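Local coordinates for lectin-like protein (Entamoeba histolytica HM-1:IMSS-A, PDB 5ZBT) that is of unknown function but may bind mannose, being the legume lectin-like domain of a longer ERGIC-53-like membrane protein, at residues A[77-90]-A[163-177]. Residues are numbered along the deposited sequence; the frame is centred on the assembly and turned at random.
Sequences LPSFELQLKLNIIC and QKDKDGAVLRIKYLV
The F80 ring takes CB of Y175 over one face, a CH-pi contact 4.1 Å from the ring centroid and 28° off its normal. CD1 of L77 lies over the opposite face, offset toward the rim, and P78 O sits at the edge in the ring plane. F80 CG stands between backbone N and carbonyl carbon (chi1 62°), bringing CE2 and CZ up to that CB. Strands 80-86 and 170-176 are antiparallel neighbours in one sheet of the legume-lectin beta sandwich. Paired amides from F80-Y175 through L82-I173 to L84-L171 set the register, and L86 N to A169 O (2.7 Å) extends it. L84 and L171 face inward onto V100 of the opposing sheet. On the other face, the R172 guanidinium has E81 OE2 and Q83 NE2 at its edge. Its NH1 makes a salt bridge to E81 OE2 (3.0 Å) from above the carboxylate, the two planes 60° apart. Q83 NE2 approaches that oxygen from the opposite face, but their 2.5 Å separation is too short to trust. N192 takes NH2 of R172. At the far end of strand 170-176, V177 N donates to S79 OG (3.0 Å). On the N-terminal side of the D165-G168 type I turn, a water accepts from I88 N (2.7 Å) and lies 3.0 Å from Q163 O, while Q163 NE2 makes a weak bond to I88 O at 2.9 Å.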
loop_
_atom_site.group_PDB
_atom_site.type_symbol
_atom_site.label_atom_id
_atom_site.label_comp_id
_atom_site.label_asym_id
_atom_site.label_seq_id
_atom_site.Cartn_x
_atom_site.Cartn_y
_atom_site.Cartn_z
ATOM N N LEU A 77 -2.600 13.959 -9.987
ATOM C CA LEU A 77 -3.233 13.054 -10.938
ATOM C C LEU A 77 -4.678 13.441 -11.208
ATOM O O LEU A 77 -5.346 14.014 -10.346
ATOM C CB LEU A 77 -3.202 11.610 -10.416
ATOM C CG LEU A 77 -1.822 10.972 -10.271
ATOM C CD1 LEU A 77 -1.985 9.558 -9.801
ATOM C CD2 LEU A 77 -1.081 11.024 -11.602
ATOM N N PRO A 78 -5.184 13.128 -12.398
ATOM C CA PRO A 78 -6.639 13.126 -12.596
ATOM C C PRO A 78 -7.231 11.898 -11.933
ATOM O O PRO A 78 -6.509 11.169 -11.245
ATOM C CB PRO A 78 -6.781 13.056 -14.117
ATOM C CG PRO A 78 -5.596 12.234 -14.520
ATOM C CD PRO A 78 -4.468 12.613 -13.582
ATOM N N SER A 79 -8.519 11.640 -12.143
ATOM C CA SER A 79 -9.124 10.440 -11.588
ATOM C C SER A 79 -8.278 9.241 -11.968
ATOM O O SER A 79 -7.859 9.100 -13.118
ATOM C CB SER A 79 -10.558 10.276 -12.088
ATOM O OG SER A 79 -11.329 11.358 -11.615
ATOM N N PHE A 80 -7.977 8.410 -10.982
ATOM C CA PHE A 80 -6.997 7.366 -11.200
ATOM C C PHE A 80 -7.433 6.096 -10.502
ATOM O O PHE A 80 -8.304 6.099 -9.623
ATOM C CB PHE A 80 -5.601 7.777 -10.708
ATOM C CG PHE A 80 -5.528 8.045 -9.242
ATOM C CD1 PHE A 80 -5.268 7.009 -8.348
ATOM C CD2 PHE A 80 -5.706 9.338 -8.749
ATOM C CE1 PHE A 80 -5.199 7.243 -6.987
ATOM C CE2 PHE A 80 -5.623 9.592 -7.397
ATOM C CZ PHE A 80 -5.365 8.538 -6.505
ATOM N N GLU A 81 -6.790 5.007 -10.907
ATOM C CA GLU A 81 -6.926 3.723 -10.247
ATOM C C GLU A 81 -5.528 3.139 -10.097
ATOM O O GLU A 81 -4.763 3.096 -11.071
ATOM C CB GLU A 81 -7.850 2.782 -11.035
ATOM C CG GLU A 81 -7.684 1.341 -10.625
ATOM C CD GLU A 81 -8.785 0.422 -11.141
ATOM O OE1 GLU A 81 -9.953 0.857 -11.273
ATOM O OE2 GLU A 81 -8.474 -0.763 -11.390
ATOM N N LEU A 82 -5.176 2.748 -8.873
ATOM C CA LEU A 82 -3.945 2.019 -8.613
ATOM C C LEU A 82 -4.284 0.569 -8.290
ATOM O O LEU A 82 -5.244 0.293 -7.549
ATOM C CB LEU A 82 -3.146 2.653 -7.470
ATOM C CG LEU A 82 -2.952 4.169 -7.538
ATOM C CD1 LEU A 82 -2.521 4.737 -6.195
ATOM C CD2 LEU A 82 -1.938 4.520 -8.609
ATOM N N GLN A 83 -3.501 -0.349 -8.862
ATOM C CA GLN A 83 -3.638 -1.790 -8.650
ATOM C C GLN A 83 -2.314 -2.338 -8.142
ATOM O O GLN A 83 -1.312 -2.326 -8.865
ATOM C CB GLN A 83 -4.042 -2.507 -9.937
ATOM C CG GLN A 83 -5.449 -2.199 -10.416
ATOM C CD GLN A 83 -5.688 -2.715 -11.810
ATOM O OE1 GLN A 83 -4.976 -3.594 -12.268
ATOM N NE2 GLN A 83 -6.671 -2.157 -12.501
ATOM N N LEU A 84 -2.303 -2.817 -6.912
ATOM C CA LEU A 84 -1.099 -3.345 -6.291
ATOM C C LEU A 84 -1.285 -4.845 -6.113
ATOM O O LEU A 84 -2.092 -5.281 -5.285
ATOM C CB LEU A 84 -0.835 -2.663 -4.952
ATOM C CG LEU A 84 0.491 -3.063 -4.305
ATOM C CD1 LEU A 84 1.648 -2.425 -5.077
ATOM C CD2 LEU A 84 0.518 -2.632 -2.885
ATOM N N LYS A 85 -0.556 -5.635 -6.891
ATOM C CA LYS A 85 -0.689 -7.077 -6.828
ATOM C C LYS A 85 0.274 -7.646 -5.786
ATOM O O LYS A 85 1.481 -7.383 -5.826
ATOM C CB LYS A 85 -0.443 -7.683 -8.205
ATOM C CG LYS A 85 -0.786 -9.159 -8.298
ATOM C CD LYS A 85 -0.765 -9.643 -9.735
ATOM C CE LYS A 85 -0.870 -11.146 -9.765
ATOM N NZ LYS A 85 -1.232 -11.649 -11.115
ATOM N N LEU A 86 -0.269 -8.436 -4.871
ATOM C CA LEU A 86 0.412 -8.921 -3.675
ATOM C C LEU A 86 1.002 -10.309 -3.881
ATOM O O LEU A 86 0.421 -11.156 -4.563
ATOM C CB LEU A 86 -0.568 -8.984 -2.504
ATOM C CG LEU A 86 -0.849 -7.769 -1.625
ATOM C CD1 LEU A 86 -0.845 -6.505 -2.417
ATOM C CD2 LEU A 86 -2.199 -7.965 -0.975
ATOM N N ASN A 87 2.156 -10.544 -3.247
ATOM C CA ASN A 87 2.784 -11.872 -3.167
ATOM C C ASN A 87 3.332 -12.006 -1.742
ATOM O O ASN A 87 4.484 -11.647 -1.473
ATOM C CB ASN A 87 3.878 -12.016 -4.223
ATOM C CG ASN A 87 4.449 -13.429 -4.308
ATOM O OD1 ASN A 87 4.052 -14.326 -3.569
ATOM N ND2 ASN A 87 5.397 -13.624 -5.220
ATOM N N ILE A 88 2.497 -12.489 -0.821
ATOM C CA ILE A 88 2.824 -12.528 0.606
ATOM C C ILE A 88 3.024 -13.983 1.031
ATOM O O ILE A 88 2.168 -14.836 0.771
ATOM C CB ILE A 88 1.731 -11.846 1.453
ATOM C CG1 ILE A 88 1.573 -10.374 1.067
ATOM C CG2 ILE A 88 2.057 -11.917 2.944
ATOM C CD1 ILE A 88 0.306 -9.749 1.638
ATOM N N ILE A 89 4.147 -14.268 1.687
ATOM C CA ILE A 89 4.504 -15.624 2.102
ATOM C C ILE A 89 4.454 -15.708 3.620
ATOM O O ILE A 89 5.081 -14.898 4.313
ATOM C CB ILE A 89 5.895 -16.039 1.588
ATOM C CG1 ILE A 89 5.958 -15.954 0.064
ATOM C CG2 ILE A 89 6.217 -17.450 2.032
ATOM C CD1 ILE A 89 4.785 -16.630 -0.612
ATOM N N CYS A 90 3.724 -16.702 4.134
ATOM C CA CYS A 90 3.640 -16.973 5.568
ATOM C C CYS A 90 3.610 -18.476 5.787
ATOM O O CYS A 90 2.653 -19.136 5.364
ATOM C CB CYS A 90 2.391 -16.343 6.182
ATOM S SG CYS A 90 2.001 -14.695 5.546
ATOM N N GLN A 163 -3.784 -13.171 1.481
ATOM C CA GLN A 163 -2.511 -13.779 1.104
ATOM C C GLN A 163 -2.642 -15.230 0.682
ATOM O O GLN A 163 -1.725 -15.739 0.024
ATOM C CB GLN A 163 -1.458 -13.664 2.225
ATOM C CG GLN A 163 -1.599 -14.623 3.370
ATOM C CD GLN A 163 -0.975 -15.983 3.109
ATOM O OE1 GLN A 163 -1.601 -17.005 3.385
ATOM N NE2 GLN A 163 0.248 -16.008 2.575
ATOM N N LYS A 164 -3.752 -15.895 1.026
ATOM C CA LYS A 164 -3.995 -17.281 0.632
ATOM C C LYS A 164 -4.363 -17.432 -0.838
ATOM O O LYS A 164 -4.461 -18.568 -1.318
ATOM C CB LYS A 164 -5.109 -17.885 1.495
ATOM C CG LYS A 164 -4.648 -18.335 2.881
ATOM C CD LYS A 164 -5.821 -18.373 3.863
ATOM C CE LYS A 164 -5.502 -19.178 5.121
ATOM N NZ LYS A 164 -4.412 -18.582 5.952
ATOM N N ASP A 165 -4.601 -16.331 -1.551
ATOM C CA ASP A 165 -4.800 -16.370 -3.001
ATOM C C ASP A 165 -3.454 -16.640 -3.668
ATOM O O ASP A 165 -2.590 -15.759 -3.719
ATOM C CB ASP A 165 -5.414 -15.047 -3.474
ATOM C CG ASP A 165 -5.685 -15.003 -4.978
ATOM O OD1 ASP A 165 -5.276 -15.914 -5.730
ATOM O OD2 ASP A 165 -6.331 -14.035 -5.425
ATOM N N LYS A 166 -3.279 -17.851 -4.199
ATOM C CA LYS A 166 -1.995 -18.246 -4.776
ATOM C C LYS A 166 -1.622 -17.449 -6.023
ATOM O O LYS A 166 -0.436 -17.390 -6.372
ATOM C CB LYS A 166 -2.012 -19.735 -5.102
ATOM C CG LYS A 166 -2.131 -20.618 -3.875
ATOM C CD LYS A 166 -3.385 -21.476 -3.911
ATOM C CE LYS A 166 -3.151 -22.789 -3.170
ATOM N NZ LYS A 166 -2.314 -22.599 -1.942
ATOM N N ASP A 167 -2.596 -16.836 -6.700
ATOM C CA ASP A 167 -2.300 -15.999 -7.858
ATOM C C ASP A 167 -1.959 -14.561 -7.495
ATOM O O ASP A 167 -1.589 -13.792 -8.382
ATOM C CB ASP A 167 -3.486 -15.986 -8.814
ATOM C CG ASP A 167 -3.890 -17.358 -9.222
ATOM O OD1 ASP A 167 -3.047 -18.078 -9.802
ATOM O OD2 ASP A 167 -5.045 -17.727 -8.939
ATOM N N GLY A 168 -2.092 -14.171 -6.233
ATOM C CA GLY A 168 -1.796 -12.806 -5.863
ATOM C C GLY A 168 -3.011 -11.902 -5.843
ATOM O O GLY A 168 -3.530 -11.511 -6.899
ATOM N N ALA A 169 -3.477 -11.575 -4.638
ATOM C CA ALA A 169 -4.551 -10.608 -4.491
ATOM C C ALA A 169 -4.099 -9.247 -5.017
ATOM O O ALA A 169 -2.903 -8.937 -5.069
ATOM C CB ALA A 169 -4.978 -10.508 -3.025
ATOM N N VAL A 170 -5.075 -8.436 -5.417
ATOM C CA VAL A 170 -4.837 -7.123 -5.995
ATOM C C VAL A 170 -5.599 -6.112 -5.153
ATOM O O VAL A 170 -6.836 -6.161 -5.079
ATOM C CB VAL A 170 -5.277 -7.065 -7.458
ATOM C CG1 VAL A 170 -4.993 -5.694 -8.054
ATOM C CG2 VAL A 170 -4.574 -8.174 -8.241
ATOM N N LEU A 171 -4.866 -5.219 -4.488
ATOM C CA LEU A 171 -5.471 -4.102 -3.780
ATOM C C LEU A 171 -5.808 -3.003 -4.780
ATOM O O LEU A 171 -4.943 -2.574 -5.553
ATOM C CB LEU A 171 -4.517 -3.588 -2.696
ATOM C CG LEU A 171 -4.864 -2.247 -2.045
ATOM C CD1 LEU A 171 -6.109 -2.379 -1.158
ATOM C CD2 LEU A 171 -3.671 -1.692 -1.239
ATOM N N ARG A 172 -7.064 -2.556 -4.784
ATOM C CA ARG A 172 -7.530 -1.587 -5.776
ATOM C C ARG A 172 -7.876 -0.270 -5.086
ATOM O O ARG A 172 -8.748 -0.230 -4.211
ATOM C CB ARG A 172 -8.729 -2.128 -6.562
ATOM C CG ARG A 172 -9.157 -1.247 -7.746
ATOM C CD ARG A 172 -10.438 -1.732 -8.461
ATOM N NE ARG A 172 -10.543 -3.189 -8.509
ATOM C CZ ARG A 172 -9.832 -3.970 -9.314
ATOM N NH1 ARG A 172 -8.971 -3.443 -10.179
ATOM N NH2 ARG A 172 -9.975 -5.282 -9.242
ATOM N N ILE A 173 -7.202 0.803 -5.492
ATOM C CA ILE A 173 -7.382 2.138 -4.929
ATOM C C ILE A 173 -7.886 3.051 -6.045
ATOM O O ILE A 173 -7.151 3.334 -6.998
ATOM C CB ILE A 173 -6.074 2.671 -4.324
ATOM C CG1 ILE A 173 -5.636 1.804 -3.140
ATOM C CG2 ILE A 173 -6.206 4.140 -3.917
ATOM C CD1 ILE A 173 -4.148 1.827 -2.911
ATOM N N LYS A 174 -9.133 3.511 -5.935
ATOM C CA LYS A 174 -9.774 4.327 -6.960
ATOM C C LYS A 174 -10.157 5.674 -6.370
ATOM O O LYS A 174 -10.788 5.729 -5.311
ATOM C CB LYS A 174 -11.040 3.651 -7.503
ATOM C CG LYS A 174 -10.834 2.408 -8.339
ATOM C CD LYS A 174 -12.121 2.091 -9.139
ATOM C CE LYS A 174 -13.264 1.606 -8.231
ATOM N NZ LYS A 174 -14.556 1.327 -8.950
ATOM N N TYR A 175 -9.832 6.754 -7.068
ATOM C CA TYR A 175 -10.231 8.088 -6.636
ATOM C C TYR A 175 -10.843 8.858 -7.800
ATOM O O TYR A 175 -10.233 8.972 -8.869
ATOM C CB TYR A 175 -9.040 8.849 -6.063
ATOM C CG TYR A 175 -9.381 10.228 -5.519
ATOM C CD1 TYR A 175 -10.245 10.375 -4.433
ATOM C CD2 TYR A 175 -8.820 11.382 -6.077
ATOM C CE1 TYR A 175 -10.541 11.626 -3.912
ATOM C CE2 TYR A 175 -9.106 12.648 -5.558
ATOM C CZ TYR A 175 -9.969 12.758 -4.479
ATOM O OH TYR A 175 -10.267 13.996 -3.961
ATOM N N LEU A 176 -12.045 9.387 -7.597
ATOM C CA LEU A 176 -12.686 10.263 -8.569
ATOM C C LEU A 176 -12.535 11.701 -8.090
ATOM O O LEU A 176 -13.040 12.055 -7.017
ATOM C CB LEU A 176 -14.157 9.897 -8.746
ATOM C CG LEU A 176 -14.364 8.397 -8.951
ATOM C CD1 LEU A 176 -15.847 8.042 -8.912
ATOM C CD2 LEU A 176 -13.736 7.976 -10.259
ATOM N N VAL A 177 -11.836 12.518 -8.889
ATOM C CA VAL A 177 -11.406 13.847 -8.455
ATOM C C VAL A 177 -12.600 14.788 -8.322
ATOM O O VAL A 177 -12.732 15.521 -7.332
ATOM C CB VAL A 177 -10.355 14.409 -9.432
ATOM C CG1 VAL A 177 -10.124 15.875 -9.174
ATOM C CG2 VAL A 177 -9.042 13.634 -9.317
HETATM O O HOH W 1 0.087 -13.628 -1.205
#